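PDB 3FCY: xylan esterase 1 from Thermoanaerobacterium sp. 'JW/SL YS485', which probably hydrolyses carboxylic esters, removing acetyl groups from xylan as a carbohydrate esterase of the CE7 family with an alpha/beta hydrolase fold. Local coordinates for residues 205-211 and 228-234; 291-295 and 330-334; 180-185 and 213-217; 280-284 and 308-314. All blocks are in the same frame, centred on the assembly; numbering follows the deposited sequence.

Contact 1. Residues 205-211 and 228-234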
# COMPACT_ATOMS: atom_id res chain seq x y z
N MET A 205 4.10 -22.35 -27.09
CA MET A 205 3.86 -20.98 -26.66
C MET A 205 3.44 -20.87 -25.20
O MET A 205 2.88 -21.80 -24.63
CB MET A 205 2.78 -20.37 -27.56
CG MET A 205 2.25 -19.02 -27.14
SD MET A 205 1.13 -18.36 -28.42
CE MET A 205 -0.10 -19.61 -28.43
N GLY A 206 3.71 -19.71 -24.60
CA GLY A 206 3.34 -19.49 -23.22
C GLY A 206 3.86 -18.18 -22.65
O GLY A 206 4.84 -17.62 -23.15
N PRO A 207 3.19 -17.65 -21.61
CA PRO A 207 3.60 -16.40 -20.97
C PRO A 207 4.30 -16.66 -19.63
O PRO A 207 3.97 -17.62 -18.93
CB PRO A 207 2.28 -15.67 -20.79
CG PRO A 207 1.37 -16.81 -20.35
CD PRO A 207 1.79 -17.98 -21.26
N SER A 208 5.26 -15.81 -19.27
CA SER A 208 5.99 -15.94 -18.01
C SER A 208 6.59 -17.34 -17.86
O SER A 208 7.44 -17.73 -18.67
CB SER A 208 5.05 -15.64 -16.84
OG SER A 208 5.79 -15.35 -15.66
N GLN A 209 6.18 -18.10 -16.84
CA GLN A 209 6.72 -19.46 -16.67
C GLN A 209 6.51 -20.24 -17.96
O GLN A 209 7.39 -20.99 -18.39
CB GLN A 209 6.02 -20.21 -15.53
CG GLN A 209 6.53 -21.66 -15.37
CD GLN A 209 5.74 -22.48 -14.36
OE1 GLN A 209 4.55 -22.75 -14.54
NE2 GLN A 209 6.40 -22.88 -13.28
N GLY A 210 5.34 -20.06 -18.57
CA GLY A 210 5.02 -20.74 -19.81
C GLY A 210 5.95 -20.31 -20.94
O GLY A 210 6.20 -21.08 -21.88
N GLY A 211 6.44 -19.08 -20.85
CA GLY A 211 7.36 -18.58 -21.86
C GLY A 211 8.73 -19.19 -21.64
O GLY A 211 9.48 -19.42 -22.59
N VAL A 228 6.83 -19.17 -29.31
CA VAL A 228 6.34 -17.87 -28.86
C VAL A 228 6.58 -17.83 -27.35
O VAL A 228 6.00 -18.61 -26.59
CB VAL A 228 4.84 -17.67 -29.16
CG1 VAL A 228 4.36 -16.35 -28.54
CG2 VAL A 228 4.61 -17.63 -30.68
N SER A 229 7.46 -16.93 -26.94
CA SER A 229 7.81 -16.77 -25.53
C SER A 229 7.51 -15.35 -25.06
O SER A 229 8.20 -14.40 -25.42
CB SER A 229 9.29 -17.09 -25.34
OG SER A 229 9.65 -17.06 -23.97
N GLU A 230 6.46 -15.23 -24.26
CA GLU A 230 6.03 -13.94 -23.74
C GLU A 230 6.60 -13.66 -22.35
O GLU A 230 6.37 -14.43 -21.42
CB GLU A 230 4.50 -13.90 -23.70
CG GLU A 230 3.89 -14.05 -25.08
CD GLU A 230 2.38 -14.10 -25.08
OE1 GLU A 230 1.75 -13.19 -24.50
OE2 GLU A 230 1.83 -15.05 -25.66
N TYR A 231 7.34 -12.56 -22.23
CA TYR A 231 7.97 -12.17 -20.97
C TYR A 231 8.34 -13.40 -20.15
O TYR A 231 7.81 -13.62 -19.06
CB TYR A 231 7.06 -11.22 -20.17
CG TYR A 231 5.58 -11.55 -20.15
CD1 TYR A 231 4.99 -12.12 -19.02
CD2 TYR A 231 4.76 -11.21 -21.22
CE1 TYR A 231 3.60 -12.36 -18.97
CE2 TYR A 231 3.38 -11.44 -21.18
CZ TYR A 231 2.81 -12.01 -20.05
OH TYR A 231 1.45 -12.22 -20.01
N PRO A 232 9.28 -14.20 -20.66
CA PRO A 232 9.75 -15.43 -20.01
C PRO A 232 10.29 -15.31 -18.59
O PRO A 232 10.99 -14.36 -18.24
CB PRO A 232 10.81 -15.96 -20.99
CG PRO A 232 11.34 -14.71 -21.62
CD PRO A 232 10.08 -13.92 -21.87
N PHE A 233 9.92 -16.30 -17.79
CA PHE A 233 10.31 -16.44 -16.39
C PHE A 233 11.37 -17.55 -16.42
O PHE A 233 11.49 -18.24 -17.44
CB PHE A 233 9.07 -16.88 -15.60
CG PHE A 233 9.30 -17.11 -14.13
CD1 PHE A 233 9.78 -16.09 -13.31
CD2 PHE A 233 8.93 -18.32 -13.54
CE1 PHE A 233 9.88 -16.27 -11.93
CE2 PHE A 233 9.03 -18.51 -12.17
CZ PHE A 233 9.51 -17.49 -11.36
N LEU A 234 12.14 -17.70 -15.35
CA LEU A 234 13.17 -18.74 -15.26
C LEU A 234 14.43 -18.44 -16.07
O LEU A 234 15.05 -19.34 -16.64
CB LEU A 234 12.61 -20.10 -15.70
CG LEU A 234 11.36 -20.62 -14.99
CD1 LEU A 234 10.93 -21.92 -15.64
CD2 LEU A 234 11.63 -20.82 -13.50
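Ser208, the predicted nucleophile, meets segment 228-234 with both backbone and side chain. Its CA approaches Tyr231 O at 3.1 Å in a CA-H...O contact. From there CB lies beside Tyr231 CD1, and OG, anti to the backbone N (chi1 -162°), comes 3.6 Å from Phe233 CB while its hydrogen bond goes to His327 NE2, as expected of a Ser-His-Asp triad. The phi/psi of 54°/-118° is the strained conformation of a nucleophile elbow, consistent with the Gly206-Ser208-Gly210 pattern. Backbone bonds fix the elbow from both sides of the serine: Ser208 N donates to Glu230 O (2.8 Å), and Ser208 O accepts Phe233 N (3.0 Å) from above its carbonyl plane. At the first turn of the helix, Ser229 OG donates to Gly211 O at 2.7 Å. A CB on Gly211 would clash with Glu230 O. Further back, Met205 CG packs on Val228 CB (3.6 Å), the two side chains running alongside each other. Strands 202-207 and 226-230 run parallel as neighbours, joined by helix 209-220 in a beta-alpha-beta unit; strand 108-114 flanks Met205, strand 289-295 flanks Ser229, and helix 333-342 covers Val228.

Contact 2. Residues 291-295 and 330-334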
# COMPACT_ATOMS: atom_id res chain seq x y z
N LEU A 291 9.59 -15.87 -31.55
CA LEU A 291 8.95 -14.56 -31.47
C LEU A 291 8.72 -14.33 -29.98
O LEU A 291 8.04 -15.12 -29.32
CB LEU A 291 7.60 -14.53 -32.20
CG LEU A 291 6.81 -13.23 -32.00
CD1 LEU A 291 7.59 -12.05 -32.60
CD2 LEU A 291 5.43 -13.34 -32.65
N MET A 292 9.29 -13.25 -29.46
CA MET A 292 9.15 -12.94 -28.04
C MET A 292 8.60 -11.53 -27.85
O MET A 292 8.56 -10.74 -28.79
CB MET A 292 10.50 -13.07 -27.34
CG MET A 292 11.07 -14.48 -27.29
SD MET A 292 12.72 -14.56 -26.52
CE MET A 292 12.39 -13.80 -24.96
N CYS A 293 8.16 -11.24 -26.63
CA CYS A 293 7.68 -9.90 -26.31
C CYS A 293 8.17 -9.57 -24.91
O CYS A 293 8.37 -10.46 -24.08
CB CYS A 293 6.14 -9.82 -26.39
SG CYS A 293 5.22 -10.79 -25.18
N VAL A 294 8.40 -8.28 -24.66
CA VAL A 294 8.90 -7.84 -23.37
C VAL A 294 8.31 -6.49 -22.98
O VAL A 294 8.24 -5.57 -23.79
CB VAL A 294 10.46 -7.75 -23.40
CG1 VAL A 294 10.89 -6.81 -24.52
CG2 VAL A 294 10.99 -7.26 -22.06
N GLY A 295 7.87 -6.40 -21.73
CA GLY A 295 7.31 -5.16 -21.23
C GLY A 295 8.40 -4.44 -20.46
O GLY A 295 8.98 -5.02 -19.54
N MET A 330 0.20 -8.17 -23.70
CA MET A 330 0.39 -6.90 -24.41
C MET A 330 -0.53 -6.79 -25.62
O MET A 330 -0.50 -7.63 -26.51
CB MET A 330 1.86 -6.77 -24.81
CG MET A 330 2.77 -6.51 -23.60
SD MET A 330 4.33 -7.43 -23.63
CE MET A 330 4.58 -7.74 -21.86
N ARG A 331 -1.34 -5.73 -25.63
CA ARG A 331 -2.30 -5.53 -26.71
C ARG A 331 -1.71 -5.68 -28.10
O ARG A 331 -0.70 -5.06 -28.44
CB ARG A 331 -2.99 -4.16 -26.57
CG ARG A 331 -3.99 -4.07 -25.41
CD ARG A 331 -4.68 -2.71 -25.38
NE ARG A 331 -5.44 -2.49 -24.15
CZ ARG A 331 -6.60 -3.08 -23.86
NH1 ARG A 331 -7.14 -3.95 -24.70
NH2 ARG A 331 -7.21 -2.80 -22.72
N GLY A 332 -2.36 -6.52 -28.90
CA GLY A 332 -1.91 -6.75 -30.25
C GLY A 332 -0.96 -7.93 -30.41
O GLY A 332 -0.95 -8.56 -31.47
N PHE A 333 -0.18 -8.24 -29.38
CA PHE A 333 0.77 -9.34 -29.50
C PHE A 333 0.10 -10.69 -29.77
O PHE A 333 0.64 -11.50 -30.52
CB PHE A 333 1.64 -9.49 -28.25
CG PHE A 333 2.75 -10.48 -28.43
CD1 PHE A 333 3.89 -10.13 -29.15
CD2 PHE A 333 2.63 -11.78 -27.95
CE1 PHE A 333 4.89 -11.07 -29.40
CE2 PHE A 333 3.63 -12.73 -28.19
CZ PHE A 333 4.76 -12.37 -28.92
N GLY A 334 -1.05 -10.92 -29.14
CA GLY A 334 -1.75 -12.17 -29.36
C GLY A 334 -1.97 -12.40 -30.85
O GLY A 334 -1.85 -13.53 -31.34
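Close to the predicted charge-relay residues Asp298 and His327, the end of strand 289-295 packs against the loop and helix start that follow the histidine. Phe333 makes the largest single contribution to this buried contact. With CG anti to the backbone N (chi1 -171°), its ring reaches the strand and presents one face to Cys293. The sulfur stands almost centrally over that face, Cys293 SG being 3.8 Å from the Phe333 ring centroid and 8° off the normal, which defines a Cys sulfur-aromatic contact. Cys293 CB adds a CH-pi contact nearer the rim, 3.5 Å from Phe333 CE1. Leu291, arriving from the opposite direction, sets CG 3.8 Å from Phe333 CZ. On the other flank of the cysteine, Met330 SD lies 3.8 Å from Cys293 SG, and the bent methionine chain carries CE to Gly295 N at 3.6 Å. Replacing the Phe333 ring by the methyl of an alanine is likely to leave Cys293 SG without its aromatic face and to open a gap beside Leu291. Strand 226-230 also touches the ring, through Val228 and Glu230. A C-terminal helix packed across the parallel strands, just beyond the loop of the predicted charge-relay histidine, is a familiar element of the alpha/beta hydrolase fold.

Contact 3. Residues 180-185 and 213-217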
# COMPACT_ATOMS: atom_id res chain seq x y z
N ILE A 180 10.45 -31.05 -14.97
CA ILE A 180 9.41 -30.30 -15.66
C ILE A 180 9.86 -29.97 -17.08
O ILE A 180 9.09 -30.13 -18.03
CB ILE A 180 9.07 -28.99 -14.91
CG1 ILE A 180 8.47 -29.33 -13.54
CG2 ILE A 180 8.08 -28.15 -15.73
CD1 ILE A 180 8.24 -28.12 -12.63
N PHE A 181 11.10 -29.51 -17.24
CA PHE A 181 11.62 -29.21 -18.57
C PHE A 181 11.55 -30.48 -19.40
O PHE A 181 11.11 -30.46 -20.56
CB PHE A 181 13.07 -28.71 -18.50
CG PHE A 181 13.22 -27.29 -18.02
CD1 PHE A 181 12.14 -26.57 -17.50
CD2 PHE A 181 14.47 -26.67 -18.07
CE1 PHE A 181 12.31 -25.27 -17.03
CE2 PHE A 181 14.64 -25.36 -17.60
CZ PHE A 181 13.56 -24.66 -17.08
N LEU A 182 11.98 -31.60 -18.82
CA LEU A 182 11.95 -32.88 -19.52
C LEU A 182 10.52 -33.25 -19.92
O LEU A 182 10.31 -33.82 -20.99
CB LEU A 182 12.56 -33.99 -18.67
CG LEU A 182 14.08 -33.94 -18.50
CD1 LEU A 182 14.56 -35.07 -17.58
CD2 LEU A 182 14.75 -34.03 -19.87
N ASP A 183 9.55 -32.92 -19.07
CA ASP A 183 8.16 -33.22 -19.40
C ASP A 183 7.76 -32.50 -20.69
O ASP A 183 7.09 -33.07 -21.54
CB ASP A 183 7.19 -32.78 -18.29
CG ASP A 183 7.35 -33.57 -17.00
OD1 ASP A 183 7.76 -34.75 -17.04
OD2 ASP A 183 7.02 -33.01 -15.93
N THR A 184 8.18 -31.24 -20.84
CA THR A 184 7.82 -30.49 -22.04
C THR A 184 8.44 -31.14 -23.28
O THR A 184 7.78 -31.27 -24.31
CB THR A 184 8.26 -28.99 -21.98
OG1 THR A 184 9.68 -28.88 -22.13
CG2 THR A 184 7.84 -28.36 -20.65
N ALA A 185 9.69 -31.57 -23.17
CA ALA A 185 10.39 -32.21 -24.28
C ALA A 185 9.72 -33.53 -24.65
O ALA A 185 9.52 -33.83 -25.82
CB ALA A 185 11.86 -32.45 -23.91
N LEU A 213 9.19 -22.15 -20.23
CA LEU A 213 9.01 -23.55 -20.59
C LEU A 213 8.99 -23.73 -22.10
O LEU A 213 9.40 -24.78 -22.61
CB LEU A 213 7.71 -24.09 -19.99
CG LEU A 213 7.67 -24.21 -18.46
CD1 LEU A 213 6.31 -24.73 -18.02
CD2 LEU A 213 8.78 -25.16 -18.01
N SER A 214 8.50 -22.72 -22.82
CA SER A 214 8.45 -22.79 -24.28
C SER A 214 9.88 -22.82 -24.83
O SER A 214 10.18 -23.58 -25.75
CB SER A 214 7.72 -21.58 -24.87
OG SER A 214 6.32 -21.68 -24.65
N LEU A 215 10.74 -22.00 -24.25
CA LEU A 215 12.14 -21.95 -24.67
C LEU A 215 12.82 -23.27 -24.33
O LEU A 215 13.54 -23.83 -25.15
CB LEU A 215 12.86 -20.79 -23.97
CG LEU A 215 12.38 -19.37 -24.29
CD1 LEU A 215 13.05 -18.39 -23.34
CD2 LEU A 215 12.69 -19.02 -25.74
N ALA A 216 12.60 -23.75 -23.11
CA ALA A 216 13.19 -25.01 -22.66
C ALA A 216 12.76 -26.16 -23.56
O ALA A 216 13.58 -26.98 -23.98
CB ALA A 216 12.80 -25.30 -21.21
N CYS A 217 11.47 -26.21 -23.86
CA CYS A 217 10.92 -27.26 -24.70
C CYS A 217 11.53 -27.27 -26.11
O CYS A 217 11.94 -28.32 -26.61
CB CYS A 217 9.41 -27.09 -24.82
SG CYS A 217 8.62 -28.26 -25.92
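Segments 180-185 and 213-217 are helical and cross at -64°, with their axes 8.7 Å apart at closest approach; the nearest CA pair is Ala185 and Cys217, at 5.0 Å. This close spacing is matched by small side chains at the crossing. Ala216 CB sits over the centre of one face of Phe181, 3.8 Å from the ring centroid and 11° off its normal, a CH-pi contact. Phe181 CG lies anti to the carbonyl carbon (chi1 -76°), and from there the ring extends toward the other helix. Leu213 crosses the phenylalanine at about a right angle, and its CD2 meets Phe181 CE1 at 3.7 Å. The same methyl touches Ile180 CG2 at 3.8 Å, so one branch of the leucine fits against two residues of helix 176-192. Thr184 provides the other half of the interface. Its OG1 lies 3.2 Å from Cys217 CB, yet its polar demand is met within its own helix: OG1 donates to Phe181 O at 2.6 Å, in the carbonyl plane and on a lone pair. That oxygen also accepts Ala185 N, so two bonds grip it, and the side-chain bond fixes the rotation of the threonine while its carbon CB packs on Cys217 CB. Phe114 of strand 108-114 borders this part, touching Thr184, Leu213 and Cys217. Leu282 of helix 279-282 meets both Phe181 and Ala216, while helix 50-62 packs on Leu182, on another side of helix 176-192.

Contact 4. Residues 280-284 and 308-314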
# COMPACT_ATOMS: atom_id res chain seq x y z
N LYS A 280 18.18 -19.16 -20.34
CA LYS A 280 19.09 -18.40 -21.18
C LYS A 280 20.27 -19.30 -21.56
O LYS A 280 20.95 -19.03 -22.55
CB LYS A 280 19.60 -17.15 -20.45
CG LYS A 280 20.93 -17.34 -19.74
CD LYS A 280 21.39 -16.05 -19.08
CE LYS A 280 22.80 -16.21 -18.53
NZ LYS A 280 22.93 -17.41 -17.67
N ASN A 281 20.51 -20.35 -20.79
CA ASN A 281 21.61 -21.27 -21.07
C ASN A 281 21.19 -22.34 -22.09
O ASN A 281 22.02 -22.84 -22.85
CB ASN A 281 22.11 -21.96 -19.80
CG ASN A 281 22.84 -21.00 -18.85
OD1 ASN A 281 23.42 -20.01 -19.28
ND2 ASN A 281 22.81 -21.30 -17.56
N LEU A 282 19.91 -22.69 -22.09
CA LEU A 282 19.39 -23.69 -23.02
C LEU A 282 19.09 -23.05 -24.37
O LEU A 282 19.08 -23.71 -25.40
CB LEU A 282 18.10 -24.30 -22.46
CG LEU A 282 18.20 -25.32 -21.32
CD1 LEU A 282 16.80 -25.65 -20.79
CD2 LEU A 282 18.89 -26.58 -21.84
N ALA A 283 18.83 -21.74 -24.35
CA ALA A 283 18.48 -20.98 -25.53
C ALA A 283 19.30 -21.25 -26.79
O ALA A 283 18.75 -21.22 -27.90
CB ALA A 283 18.52 -19.49 -25.21
N LYS A 284 20.59 -21.51 -26.64
CA LYS A 284 21.45 -21.75 -27.80
C LYS A 284 21.09 -23.00 -28.59
O LYS A 284 21.52 -23.15 -29.74
CB LYS A 284 22.92 -21.82 -27.37
CG LYS A 284 23.28 -23.08 -26.60
CD LYS A 284 24.74 -23.06 -26.17
CE LYS A 284 25.10 -24.32 -25.41
NZ LYS A 284 24.25 -24.49 -24.19
N ALA A 308 18.36 -11.38 -22.13
CA ALA A 308 19.47 -12.32 -21.98
C ALA A 308 19.11 -13.63 -22.68
O ALA A 308 19.93 -14.23 -23.36
CB ALA A 308 19.74 -12.58 -20.50
N ALA A 309 17.87 -14.08 -22.50
CA ALA A 309 17.42 -15.32 -23.13
C ALA A 309 17.35 -15.09 -24.64
O ALA A 309 17.84 -15.89 -25.42
CB ALA A 309 16.06 -15.73 -22.60
N TYR A 310 16.74 -13.97 -25.03
CA TYR A 310 16.60 -13.62 -26.44
C TYR A 310 17.96 -13.55 -27.15
O TYR A 310 18.13 -14.07 -28.25
CB TYR A 310 15.90 -12.27 -26.57
CG TYR A 310 15.75 -11.79 -28.00
CD1 TYR A 310 14.80 -12.37 -28.85
CD2 TYR A 310 16.56 -10.78 -28.51
CE1 TYR A 310 14.66 -11.95 -30.17
CE2 TYR A 310 16.43 -10.35 -29.83
CZ TYR A 310 15.48 -10.94 -30.65
OH TYR A 310 15.35 -10.51 -31.95
N ASN A 311 18.93 -12.90 -26.51
CA ASN A 311 20.25 -12.75 -27.11
C ASN A 311 21.12 -14.00 -27.15
O ASN A 311 22.21 -13.98 -27.71
CB ASN A 311 21.01 -11.60 -26.43
CG ASN A 311 20.43 -10.24 -26.78
OD1 ASN A 311 20.01 -10.02 -27.91
ND2 ASN A 311 20.42 -9.33 -25.81
N ASN A 312 20.63 -15.09 -26.56
CA ASN A 312 21.38 -16.34 -26.58
C ASN A 312 20.81 -17.29 -27.64
O ASN A 312 21.34 -18.38 -27.87
CB ASN A 312 21.35 -17.00 -25.21
CG ASN A 312 22.43 -16.47 -24.29
OD1 ASN A 312 23.62 -16.65 -24.55
ND2 ASN A 312 22.03 -15.80 -23.22
N ILE A 313 19.73 -16.85 -28.29
CA ILE A 313 19.08 -17.62 -29.34
C ILE A 313 19.82 -17.38 -30.66
O ILE A 313 20.12 -16.24 -31.01
CB ILE A 313 17.60 -17.19 -29.48
CG1 ILE A 313 16.82 -17.60 -28.22
CG2 ILE A 313 16.98 -17.83 -30.72
CD1 ILE A 313 15.38 -17.16 -28.22
N GLN A 314 20.11 -18.47 -31.37
CA GLN A 314 20.83 -18.39 -32.64
C GLN A 314 19.96 -18.60 -33.87
O GLN A 314 20.39 -18.32 -34.98
CB GLN A 314 21.97 -19.41 -32.65
CG GLN A 314 22.97 -19.25 -31.51
CD GLN A 314 24.12 -20.24 -31.60
OE1 GLN A 314 23.91 -21.46 -31.68
NE2 GLN A 314 25.35 -19.73 -31.58
O HOH W 1 19.22 -20.94 -30.79
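Asn312 has CG anti to the carbonyl carbon (chi1 -85°), and chi2 of -65° turns its amide so that ND2 points back along its own segment while CB and CG rest against Lys280 O. Lys280 takes an unusual chi1 of 94° and then runs extended through CD, bringing its aliphatic part obliquely across the asparagine, with Lys280 CB 3.9 Å from Asn312 ND2. The amide is held by its own helix end: Asn312 ND2 donates to Ala308 O at 2.6 Å from above the carbonyl plane, and it also bonds to Thr41 O. Lys280 O approaches Asn312 CB at 3.4 Å, but its angle to ND2 is too poor for a hydrogen bond. A leucine in place of Asn312 would probably leave Ala308 O and Thr41 O without this donor and disturb the fit against Lys280. One turn after Lys280, Ala283 CB touches both Asn312 CB (3.8 Å) and Ile313 CG1 (3.9 Å). Just beyond, Lys284 CA makes a CA-H...O contact with Asn312 O. The ammonium groups turn elsewhere: Lys280 NZ bonds to Asn281 OD1 and Asn44 O and forms a salt bridge with Asp278, whereas Lys284 NZ donates to Asn281 O. One water spans the segments, donating to Ala283 O at 2.9 Å and accepting from Gln314 N at 2.7 Å. Direct contact is thus made largely by aliphatic carbons against one another and against backbone carbonyl oxygens, while the ammonium groups and Asn312 ND2 find partners in their own segment or nearby residues, and the polar link between the segments runs through the water.

In the fold
Contacts 1 and 3 lie deepest, their centres about 6 and 5 Å from the chain centre; contacts 2 and 4 lie farther out; contact 2 is wholly buried, and contact 4 is mostly so, with Lys284 and Gln314 exposed at its rim. Helix 209-220 serves both contacts 1 and 3, while neighbouring strands 226-230 and 289-295 tie contact 1 to contact 2 through Tyr231 N and Cys293 O, 3.0 Å apart. Contact 4 reaches contact 3 through Leu282 and contact 2 through Met292. Chemistry follows place: backbone bonding dominates the sheet and elbow, sulfur and aromatic packing contact 2, apolar helix packing contact 3, and water with lysine chains contact 4.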